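Local structure of myosin regulatory light chain (Physarum polycephalum, 2BL0) at residues Q29-L32 with K33-V37; I59-P62 with E63-M67; Q74-S77 with E78-R82. The protein is a regulatory light chain of a slime-mould myosin II, belonging to the regulatory domain of that motor, and binds calcium in an EF-hand loop. All blocks are in the same frame, centred on the assembly; numbering follows the deposited sequence.

Interaction 1: residues Q29-L32 with K33-V37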
ATOM      1  N   GLN C  29      22.510  34.726   4.527  1.00  7.34           N
ATOM      2  CA  GLN C  29      23.484  34.803   5.617  1.00  8.08           C
ATOM      3  C   GLN C  29      22.791  35.109   6.938  1.00  7.80           C
ATOM      4  O   GLN C  29      23.087  34.488   7.952  1.00  8.59           O
ATOM      5  CB  GLN C  29      24.539  35.866   5.337  1.00  8.81           C
ATOM      6  CG  GLN C  29      25.404  35.558   4.145  1.00 11.00           C
ATOM      7  CD  GLN C  29      26.441  34.477   4.416  1.00 14.79           C
ATOM      8  OE1 GLN C  29      26.362  33.744   5.408  1.00 17.03           O
ATOM      9  NE2 GLN C  29      27.425  34.381   3.534  1.00 17.85           N
ATOM     10  N   THR C  30      21.872  36.068   6.926  1.00  7.31           N
ATOM     11  CA  THR C  30      21.133  36.433   8.135  1.00  6.71           C
ATOM     12  C   THR C  30      20.238  35.308   8.616  1.00  6.86           C
ATOM     13  O   THR C  30      20.179  35.022   9.804  1.00  6.91           O
ATOM     14  CB  THR C  30      20.317  37.702   7.856  1.00  7.16           C
ATOM     15  OG1 THR C  30      21.218  38.787   7.620  1.00  6.45           O
ATOM     16  CG2 THR C  30      19.535  38.143   9.068  1.00  7.41           C
ATOM     17  N   VAL C  31      19.566  34.633   7.676  1.00  6.56           N
ATOM     18  CA  VAL C  31      18.722  33.497   8.012  1.00  7.26           C
ATOM     19  C   VAL C  31      19.516  32.370   8.697  1.00  7.50           C
ATOM     20  O   VAL C  31      19.086  31.804   9.722  1.00  7.03           O
ATOM     21  CB  VAL C  31      18.005  32.964   6.726  1.00  7.22           C
ATOM     22  CG1 VAL C  31      17.352  31.649   6.999  1.00  9.73           C
ATOM     23  CG2 VAL C  31      16.972  33.990   6.260  1.00  7.54           C
ATOM     24  N   LEU C  32      20.679  32.040   8.147  1.00  7.40           N
ATOM     25  CA  LEU C  32      21.507  30.995   8.734  1.00  8.40           C
ATOM     26  C   LEU C  32      21.934  31.367  10.159  1.00  7.66           C
ATOM     27  O   LEU C  32      21.925  30.523  11.058  1.00  8.34           O
ATOM     28  CB  LEU C  32      22.726  30.703   7.841  1.00  8.25           C
ATOM     29  CG  LEU C  32      22.377  30.067   6.501  1.00 10.56           C
ATOM     30  CD1 LEU C  32      23.560  30.117   5.553  1.00 12.05           C
ATOM     31  CD2 LEU C  32      21.898  28.633   6.704  1.00 12.74           C
ATOM     32  N   LYS C  33      22.242  32.635  10.381  1.00  7.52           N
ATOM     33  CA  LYS C  33      22.608  33.098  11.732  1.00  7.94           C
ATOM     34  C   LYS C  33      21.420  33.013  12.673  1.00  8.13           C
ATOM     35  O   LYS C  33      21.565  32.595  13.824  1.00  8.89           O
ATOM     36  CB  LYS C  33      23.159  34.510  11.686  1.00  8.07           C
ATOM     37  CG  LYS C  33      24.510  34.563  11.004  1.00  8.66           C
ATOM     38  CD  LYS C  33      25.051  35.956  10.919  1.00 11.96           C
ATOM     39  CE  LYS C  33      26.443  35.952  10.290  1.00 14.06           C
ATOM     40  NZ  LYS C  33      26.935  37.332  10.029  1.00 15.61           N
ATOM     41  N   GLN C  34      20.242  33.402  12.182  1.00  8.18           N
ATOM     42  CA  GLN C  34      19.026  33.380  13.000  1.00  7.35           C
ATOM     43  C   GLN C  34      18.783  31.976  13.528  1.00  7.63           C
ATOM     44  O   GLN C  34      18.546  31.772  14.728  1.00  7.30           O
ATOM     45  CB  GLN C  34      17.794  33.838  12.202  1.00  7.32           C
ATOM     46  CG  GLN C  34      17.708  35.313  11.838  1.00  6.68           C
ATOM     47  CD  GLN C  34      16.502  35.625  10.934  1.00  8.20           C
ATOM     48  OE1 GLN C  34      15.997  34.737  10.266  1.00  9.83           O
ATOM     49  NE2 GLN C  34      16.061  36.896  10.910  1.00  6.98           N
ATOM     50  N   PHE C  35      18.862  30.985  12.638  1.00  7.93           N
ATOM     51  CA  PHE C  35      18.484  29.617  12.995  1.00  8.92           C
ATOM     52  C   PHE C  35      19.678  28.768  13.502  1.00 10.17           C
ATOM     53  O   PHE C  35      19.514  27.605  13.857  1.00 10.70           O
ATOM     54  CB  PHE C  35      17.804  28.940  11.795  1.00  8.38           C
ATOM     55  CG  PHE C  35      16.411  29.439  11.520  1.00  9.11           C
ATOM     56  CD1 PHE C  35      16.213  30.533  10.697  1.00  7.01           C
ATOM     57  CD2 PHE C  35      15.290  28.815  12.104  1.00  7.37           C
ATOM     58  CE1 PHE C  35      14.954  31.016  10.452  1.00  8.83           C
ATOM     59  CE2 PHE C  35      14.010  29.280  11.829  1.00  6.95           C
ATOM     60  CZ  PHE C  35      13.833  30.372  11.009  1.00  7.38           C
ATOM     61  N   GLY C  36      20.868  29.353  13.542  1.00 11.08           N
ATOM     62  CA  GLY C  36      22.043  28.665  14.059  1.00 11.75           C
ATOM     63  C   GLY C  36      22.545  27.503  13.216  1.00 12.52           C
ATOM     64  O   GLY C  36      23.037  26.527  13.770  1.00 13.47           O
ATOM     65  N   VAL C  37      22.430  27.615  11.894  1.00 12.51           N
ATOM     66  CA  VAL C  37      22.988  26.643  10.957  1.00 13.59           C
ATOM     67  C   VAL C  37      24.289  27.191  10.422  1.00 14.15           C
ATOM     68  O   VAL C  37      24.326  28.280   9.836  1.00 13.63           O
ATOM     69  CB  VAL C  37      22.031  26.341   9.780  1.00 13.17           C
ATOM     70  CG1 VAL C  37      22.642  25.314   8.824  1.00 13.80           C
ATOM     71  CG2 VAL C  37      20.700  25.851  10.311  1.00 14.66           C
TER
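Leu32 and Val37 lie across the end of helix 25-35, their side chains crossing obliquely so that Leu32 CD2 sits 3.8 Å from Val37 CB. Both residues are buried, and the side chain of Leu32 also packs on Phe44 and Met47 of helix 41-51, a place that suits a long apolar side chain. Val31 and Phe35, one helical turn apart, instead run side by side in the same direction, with Val31 CG1 4.0 Å from Phe35 CD1. Phe35 CG stands beside its own backbone N (chi1 -73°), which brings the ring edge to the preceding turn: Val31 O lies near the ring plane, 3.3 Å from Phe35 CD1. The helix ends here in a Schellman motif. Gly36, with its positive phi of 68°, is the C-prime residue, Val37 N bonds to Leu32 O at 3.1 Å, and Gly36 N makes a weak bond to Lys33 O. Glycine accommodates this backbone turn easily because it has no CB. On the exposed flank, the methylenes of long polar chains pass close to backbone carbonyl oxygens. Lys33 CG is 3.4 Å from Gln29 O, and its extended chain carries the ammonium away. Gln34 CG likewise passes 3.2 Å from Thr30 O; the amide beyond it puts OE1 near Val31 and NE2 near Thr30 CG2, while NE2 also bonds weakly to Ser17 OG. Val31 and Phe35 both pack against apolar side chains of another protein's chain.

Interaction 2: residues I59-P62 with E63-M67. With CA (calcium ion), chain E.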
ATOM      1  N   ILE C  59      16.503  34.357  -4.722  1.00  4.89           N
ATOM      2  CA  ILE C  59      15.763  33.103  -4.679  1.00  5.21           C
ATOM      3  C   ILE C  59      14.276  33.435  -4.531  1.00  5.26           C
ATOM      4  O   ILE C  59      13.859  33.932  -3.488  1.00  6.06           O
ATOM      5  CB  ILE C  59      16.204  32.216  -3.472  1.00  5.10           C
ATOM      6  CG1 ILE C  59      17.710  31.925  -3.484  1.00  5.90           C
ATOM      7  CG2 ILE C  59      15.373  30.900  -3.463  1.00  5.86           C
ATOM      8  CD1 ILE C  59      18.254  31.343  -2.182  1.00  5.85           C
ATOM      9  N   GLN C  60      13.496  33.182  -5.575  1.00  5.42           N
ATOM     10  CA  GLN C  60      12.038  33.336  -5.525  1.00  5.06           C
ATOM     11  C   GLN C  60      11.433  32.086  -4.895  1.00  5.71           C
ATOM     12  O   GLN C  60      12.044  31.024  -4.924  1.00  4.62           O
ATOM     13  CB  GLN C  60      11.437  33.505  -6.923  1.00  5.24           C
ATOM     14  CG  GLN C  60      12.125  34.511  -7.869  1.00  7.32           C
ATOM     15  CD  GLN C  60      12.249  35.909  -7.293  1.00  7.98           C
ATOM     16  OE1 GLN C  60      13.253  36.607  -7.554  1.00 12.10           O
ATOM     17  NE2 GLN C  60      11.244  36.340  -6.522  1.00  8.11           N
ATOM     18  N   PHE C  61      10.210  32.178  -4.381  1.00  4.20           N
ATOM     19  CA  PHE C  61       9.561  30.982  -3.877  1.00  5.62           C
ATOM     20  C   PHE C  61       9.541  29.817  -4.891  1.00  5.51           C
ATOM     21  O   PHE C  61       9.900  28.711  -4.532  1.00  4.81           O
ATOM     22  CB  PHE C  61       8.140  31.239  -3.341  1.00  6.36           C
ATOM     23  CG  PHE C  61       7.455  29.977  -2.915  1.00  6.44           C
ATOM     24  CD1 PHE C  61       8.019  29.191  -1.923  1.00  5.22           C
ATOM     25  CD2 PHE C  61       6.300  29.527  -3.552  1.00  8.15           C
ATOM     26  CE1 PHE C  61       7.444  28.000  -1.542  1.00  6.44           C
ATOM     27  CE2 PHE C  61       5.712  28.332  -3.167  1.00  9.33           C
ATOM     28  CZ  PHE C  61       6.296  27.562  -2.158  1.00  8.02           C
ATOM     29  N   PRO C  62       9.094  30.008  -6.139  1.00  6.16           N
ATOM     30  CA  PRO C  62       9.095  28.860  -7.068  1.00  6.40           C
ATOM     31  C   PRO C  62      10.454  28.164  -7.230  1.00  5.20           C
ATOM     32  O   PRO C  62      10.471  26.954  -7.443  1.00  5.87           O
ATOM     33  CB  PRO C  62       8.599  29.450  -8.375  1.00  6.56           C
ATOM     34  CG  PRO C  62       7.717  30.629  -7.936  1.00  7.88           C
ATOM     35  CD  PRO C  62       8.422  31.188  -6.726  1.00  6.86           C
ATOM     36  N   GLU C  63      11.547  28.922  -7.141  1.00  5.34           N
ATOM     37  CA  GLU C  63      12.905  28.371  -7.200  1.00  4.50           C
ATOM     38  C   GLU C  63      13.205  27.509  -5.970  1.00  4.79           C
ATOM     39  O   GLU C  63      13.714  26.406  -6.087  1.00  5.62           O
ATOM     40  CB  GLU C  63      13.926  29.492  -7.325  1.00  4.61           C
ATOM     41  CG  GLU C  63      13.916  30.208  -8.670  1.00  4.34           C
ATOM     42  CD  GLU C  63      14.911  31.352  -8.711  1.00  2.51           C
ATOM     43  OE1 GLU C  63      14.726  32.279  -7.926  1.00  4.07           O
ATOM     44  OE2 GLU C  63      15.932  31.316  -9.435  1.00  3.72           O
ATOM     45  N   PHE C  64      12.900  28.043  -4.789  1.00  5.17           N
ATOM     46  CA  PHE C  64      13.043  27.324  -3.525  1.00  5.44           C
ATOM     47  C   PHE C  64      12.188  26.054  -3.564  1.00  5.77           C
ATOM     48  O   PHE C  64      12.655  24.978  -3.213  1.00  5.95           O
ATOM     49  CB  PHE C  64      12.610  28.248  -2.389  1.00  4.95           C
ATOM     50  CG  PHE C  64      12.595  27.607  -1.021  1.00  6.13           C
ATOM     51  CD1 PHE C  64      13.780  27.416  -0.326  1.00  6.65           C
ATOM     52  CD2 PHE C  64      11.394  27.214  -0.428  1.00  5.56           C
ATOM     53  CE1 PHE C  64      13.784  26.841   0.938  1.00  6.36           C
ATOM     54  CE2 PHE C  64      11.381  26.637   0.839  1.00  7.05           C
ATOM     55  CZ  PHE C  64      12.586  26.447   1.527  1.00  6.93           C
ATOM     56  N   LEU C  65      10.930  26.197  -3.995  1.00  6.43           N
ATOM     57  CA  LEU C  65       9.989  25.078  -4.070  1.00  7.37           C
ATOM     58  C   LEU C  65      10.500  23.962  -4.954  1.00  7.01           C
ATOM     59  O   LEU C  65      10.448  22.774  -4.568  1.00  6.92           O
ATOM     60  CB  LEU C  65       8.625  25.533  -4.611  1.00  7.20           C
ATOM     61  CG  LEU C  65       7.543  24.444  -4.673  1.00  9.23           C
ATOM     62  CD1 LEU C  65       7.342  23.854  -3.276  1.00 11.70           C
ATOM     63  CD2 LEU C  65       6.236  24.987  -5.250  1.00 10.16           C
ATOM     64  N   SER C  66      10.966  24.317  -6.149  1.00  7.41           N
ATOM     65  CA  SER C  66      11.508  23.324  -7.066  1.00  8.20           C
ATOM     66  C   SER C  66      12.674  22.541  -6.419  1.00  7.84           C
ATOM     67  O   SER C  66      12.753  21.298  -6.534  1.00  6.53           O
ATOM     68  CB  SER C  66      11.965  23.972  -8.378  1.00  8.50           C
ATOM     69  OG  SER C  66      12.548  22.994  -9.246  1.00 14.72           O
ATOM     70  N   MET C  67      13.552  23.263  -5.734  1.00  6.90           N
ATOM     71  CA  MET C  67      14.739  22.662  -5.125  1.00  6.83           C
ATOM     72  C   MET C  67      14.370  21.728  -3.980  1.00  7.67           C
ATOM     73  O   MET C  67      14.842  20.569  -3.934  1.00  8.74           O
ATOM     74  CB  MET C  67      15.712  23.750  -4.661  1.00  7.45           C
ATOM     75  CG  MET C  67      16.908  23.220  -3.853  1.00  6.60           C
ATOM     76  SD  MET C  67      17.728  24.510  -2.987  1.00  7.15           S
ATOM     77  CE  MET C  67      16.555  24.868  -1.702  1.00  6.93           C
TER
HETATM   78 CA    CA E1155      16.502  33.647  -9.025  1.00 23.88          CA
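Gln60 N points almost straight at Glu63 OE1, 2.8 Å away with an N-H...O angle of 178°, and uses the anti lone pair of that oxygen. The same carboxylate grips the calcium ion with both oxygens, Glu63 OE1 at 2.5 Å and OE2 at 2.4 Å, so OE1 is shared between metal and amide and the group's rotation is fixed. Beyond CG the Glu63 chain is extended (chi2 177°), which carries the carboxylate from the helix back to the ion. This is the closing position of an EF-hand loop, where a bidentate glutamate is the textbook ligand; Asp52, Thr54, Asn56 and the backbone O of Lys58 complete the protein's share of the site. Ile59, which follows Lys58 on the loop's short, weakly bonded strand, bonds through its backbone to Ile23 and lays CG2 4.0 Å from Phe64 CB. The aromatic part is also close-packed: Leu65 CB stands over one face of the Phe61 ring in a CH-pi contact, 4.2 Å from its centroid, and Phe64 CD2 approaches Phe61 CE1 to 4.2 Å. Phe12 of helix 3-15 meets Phe61 edge-to-face. Away from metal and rings the contact thins out. Exposed Pro62, which suits a first helical turn because that turn needs no N-H from it, meets exposed Ser66 mainly through the backbone, Ser66 N bonding to Pro62 O at 3.0 Å. Gln60's side chain runs alongside Glu63's, but its amide end leads away from residues 63-67.

Interaction 3: residues Q74-S77 with E78-R82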
ATOM      1  N   GLN C  74       9.514  12.603  -2.130  1.00 14.46           N
ATOM      2  CA  GLN C  74       9.049  11.285  -1.703  1.00 14.68           C
ATOM      3  C   GLN C  74       8.863  11.142  -0.199  1.00 15.26           C
ATOM      4  O   GLN C  74       8.363  10.122   0.262  1.00 13.13           O
ATOM      5  CB  GLN C  74       9.987  10.204  -2.226  1.00 14.68           C
ATOM      6  CG  GLN C  74      10.195  10.266  -3.739  1.00 15.41           C
ATOM      7  CD  GLN C  74       8.900  10.512  -4.513  1.00 15.60           C
ATOM      8  OE1 GLN C  74       7.876   9.876  -4.255  1.00 18.43           O
ATOM      9  NE2 GLN C  74       8.952  11.422  -5.471  1.00 15.04           N
ATOM     10  N   THR C  75       9.223  12.167   0.576  1.00 15.84           N
ATOM     11  CA  THR C  75       8.874  12.139   1.993  1.00 17.56           C
ATOM     12  C   THR C  75       7.372  12.321   2.155  1.00 18.64           C
ATOM     13  O   THR C  75       6.686  12.789   1.237  1.00 18.80           O
ATOM     14  CB  THR C  75       9.581  13.240   2.808  1.00 17.79           C
ATOM     15  OG1 THR C  75       9.149  14.534   2.355  1.00 18.34           O
ATOM     16  CG2 THR C  75      11.086  13.190   2.600  1.00 18.04           C
ATOM     17  N   THR C  76       6.875  11.970   3.336  1.00 19.83           N
ATOM     18  CA  THR C  76       5.481  12.186   3.688  1.00 20.58           C
ATOM     19  C   THR C  76       5.389  12.967   4.992  1.00 21.64           C
ATOM     20  O   THR C  76       6.403  13.265   5.638  1.00 21.83           O
ATOM     21  CB  THR C  76       4.744  10.818   3.873  1.00 20.64           C
ATOM     22  OG1 THR C  76       5.338  10.095   4.966  1.00 19.08           O
ATOM     23  CG2 THR C  76       4.884   9.921   2.648  1.00 20.89           C
ATOM     24  N   SER C  77       4.164  13.285   5.382  1.00 22.58           N
ATOM     25  CA  SER C  77       3.907  13.903   6.687  1.00 23.53           C
ATOM     26  C   SER C  77       4.289  12.949   7.822  1.00 23.65           C
ATOM     27  O   SER C  77       4.471  11.733   7.613  1.00 22.53           O
ATOM     28  CB  SER C  77       2.444  14.335   6.840  1.00 23.66           C
ATOM     29  OG  SER C  77       1.574  13.563   6.028  1.00 26.73           O
ATOM     30  N   GLU C  78       4.423  13.509   9.023  1.00 23.74           N
ATOM     31  CA  GLU C  78       4.811  12.716  10.185  1.00 24.24           C
ATOM     32  C   GLU C  78       3.775  11.645  10.476  1.00 24.44           C
ATOM     33  O   GLU C  78       4.130  10.522  10.827  1.00 24.63           O
ATOM     34  CB  GLU C  78       4.979  13.597  11.416  1.00 24.57           C
ATOM     35  CG  GLU C  78       5.687  12.912  12.580  1.00 25.28           C
ATOM     36  CD  GLU C  78       5.810  13.805  13.798  1.00 26.79           C
ATOM     37  OE1 GLU C  78       5.711  15.041  13.645  1.00 28.52           O
ATOM     38  OE2 GLU C  78       6.001  13.271  14.914  1.00 26.78           O
ATOM     39  N   ASP C  79       2.502  12.008  10.331  1.00 24.30           N
ATOM     40  CA  ASP C  79       1.384  11.103  10.612  1.00 24.71           C
ATOM     41  C   ASP C  79       1.337   9.929   9.646  1.00 24.32           C
ATOM     42  O   ASP C  79       0.970   8.825  10.029  1.00 24.17           O
ATOM     43  CB  ASP C  79       0.041  11.852  10.531  1.00 24.93           C
ATOM     44  CG  ASP C  79      -0.181  12.807  11.692  1.00 26.20           C
ATOM     45  OD1 ASP C  79       0.788  13.138  12.406  1.00 29.42           O
ATOM     46  OD2 ASP C  79      -1.304  13.285  11.969  1.00 26.76           O
ATOM     47  N   ILE C  80       1.672  10.167   8.386  1.00 24.01           N
ATOM     48  CA  ILE C  80       1.624   9.091   7.405  1.00 23.61           C
ATOM     49  C   ILE C  80       2.749   8.098   7.663  1.00 23.21           C
ATOM     50  O   ILE C  80       2.545   6.891   7.532  1.00 22.75           O
ATOM     51  CB  ILE C  80       1.611   9.646   5.959  1.00 23.69           C
ATOM     52  CG1 ILE C  80       0.191  10.129   5.632  1.00 24.28           C
ATOM     53  CG2 ILE C  80       2.038   8.575   4.946  1.00 24.38           C
ATOM     54  CD1 ILE C  80       0.073  10.960   4.395  1.00 24.78           C
ATOM     55  N   LEU C  81       3.921   8.603   8.042  1.00 22.61           N
ATOM     56  CA  LEU C  81       5.061   7.751   8.371  1.00 22.91           C
ATOM     57  C   LEU C  81       4.801   6.963   9.658  1.00 23.16           C
ATOM     58  O   LEU C  81       5.141   5.778   9.752  1.00 22.58           O
ATOM     59  CB  LEU C  81       6.339   8.590   8.481  1.00 22.31           C
ATOM     60  CG  LEU C  81       7.629   7.878   8.903  1.00 22.74           C
ATOM     61  CD1 LEU C  81       7.941   6.678   8.009  1.00 21.98           C
ATOM     62  CD2 LEU C  81       8.813   8.835   8.929  1.00 21.83           C
ATOM     63  N   ARG C  82       4.177   7.615  10.637  1.00 23.35           N
ATOM     64  CA  ARG C  82       3.819   6.968  11.899  1.00 24.03           C
ATOM     65  C   ARG C  82       2.879   5.790  11.673  1.00 23.97           C
ATOM     66  O   ARG C  82       3.123   4.690  12.167  1.00 24.10           O
ATOM     67  CB  ARG C  82       3.161   7.982  12.842  1.00 23.97           C
ATOM     68  CG  ARG C  82       2.609   7.381  14.148  1.00 25.23           C
ATOM     69  CD  ARG C  82       2.166   8.421  15.189  1.00 26.49           C
ATOM     70  NE  ARG C  82       3.061   9.573  15.236  1.00 28.24           N
ATOM     71  CZ  ARG C  82       4.291   9.562  15.749  1.00 28.74           C
ATOM     72  NH1 ARG C  82       4.797   8.458  16.294  1.00 29.45           N
ATOM     73  NH2 ARG C  82       5.021  10.666  15.717  1.00 27.60           N
TER
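Ser77 O is gripped from opposite faces of its carbonyl plane, by Leu81 N at 3.2 Å and by Thr76 OG1, also at 3.2 Å from Ser77 O. The amide of Leu81 is the straighter donor to Ser77 O, with an N-H...O angle of 163°, and closes the first turn of helix 78-87; Ile80 N adds a weak, strongly bent bond to the same oxygen. Thr76 OG1 sits between its own backbone N and carbonyl carbon (chi1 63°), the crowded position, from which the hydroxyl can fold forward on to the next residue's carbonyl. That hydroxyl also hydrogen-bonds to a polar side chain of another protein's chain, so a small branched residue with one hydroxyl serves both the turn and the interface. Across from it, the side chain of Ile80 crosses that of Thr76 at about a right angle, and Ile80 CG2 touches Thr76 CB at 3.7 Å. Ser77 stands at the N-cap, where the chain leaves the linker after helix 61-72 and enters the first helix of the second EF-hand pair, yet its side chain makes no capping bond. With chi1 at 26°, between a staggered and an eclipsed position, Ser77 OG instead lies 3.4 Å from Ile80 CD1, a contact with a methyl group. Within the helix, Glu78 OE2 and Arg82 NH2, one turn apart, form a salt bridge of 2.9 Å whose hydrogen bond is bent and weak, the carboxylate oxygen meeting the guanidinium edge in its plane. An acidic residue in the first helical turn is probably favoured by the helix dipole as well. Buried Leu81 packs on Phe136 and Ile137 of helix 134-137, and Ile137 also touches Glu78 and Arg82.

Interactions 1 and 2 belong to the first EF-hand pair, with nearest atoms about 9 Å apart. Interaction 3 begins the second pair, on the opposite side of the chain's centre from interaction 1. Two of them start helices and one stops a helix: interaction 1 relies on positive phi and apolar overlap, interaction 2 on a metal-bound carboxylate and aromatic packing, interaction 3 on a shared carbonyl. Interactions 1 and 2 are partly buried, whereas interaction 3 is a surface contact between the linker after helix 61-72 and the first turn of helix 78-87. Only interaction 2 holds a calcium ligand; all three also approach another protein's chain, interaction 3 with a hydrogen bond.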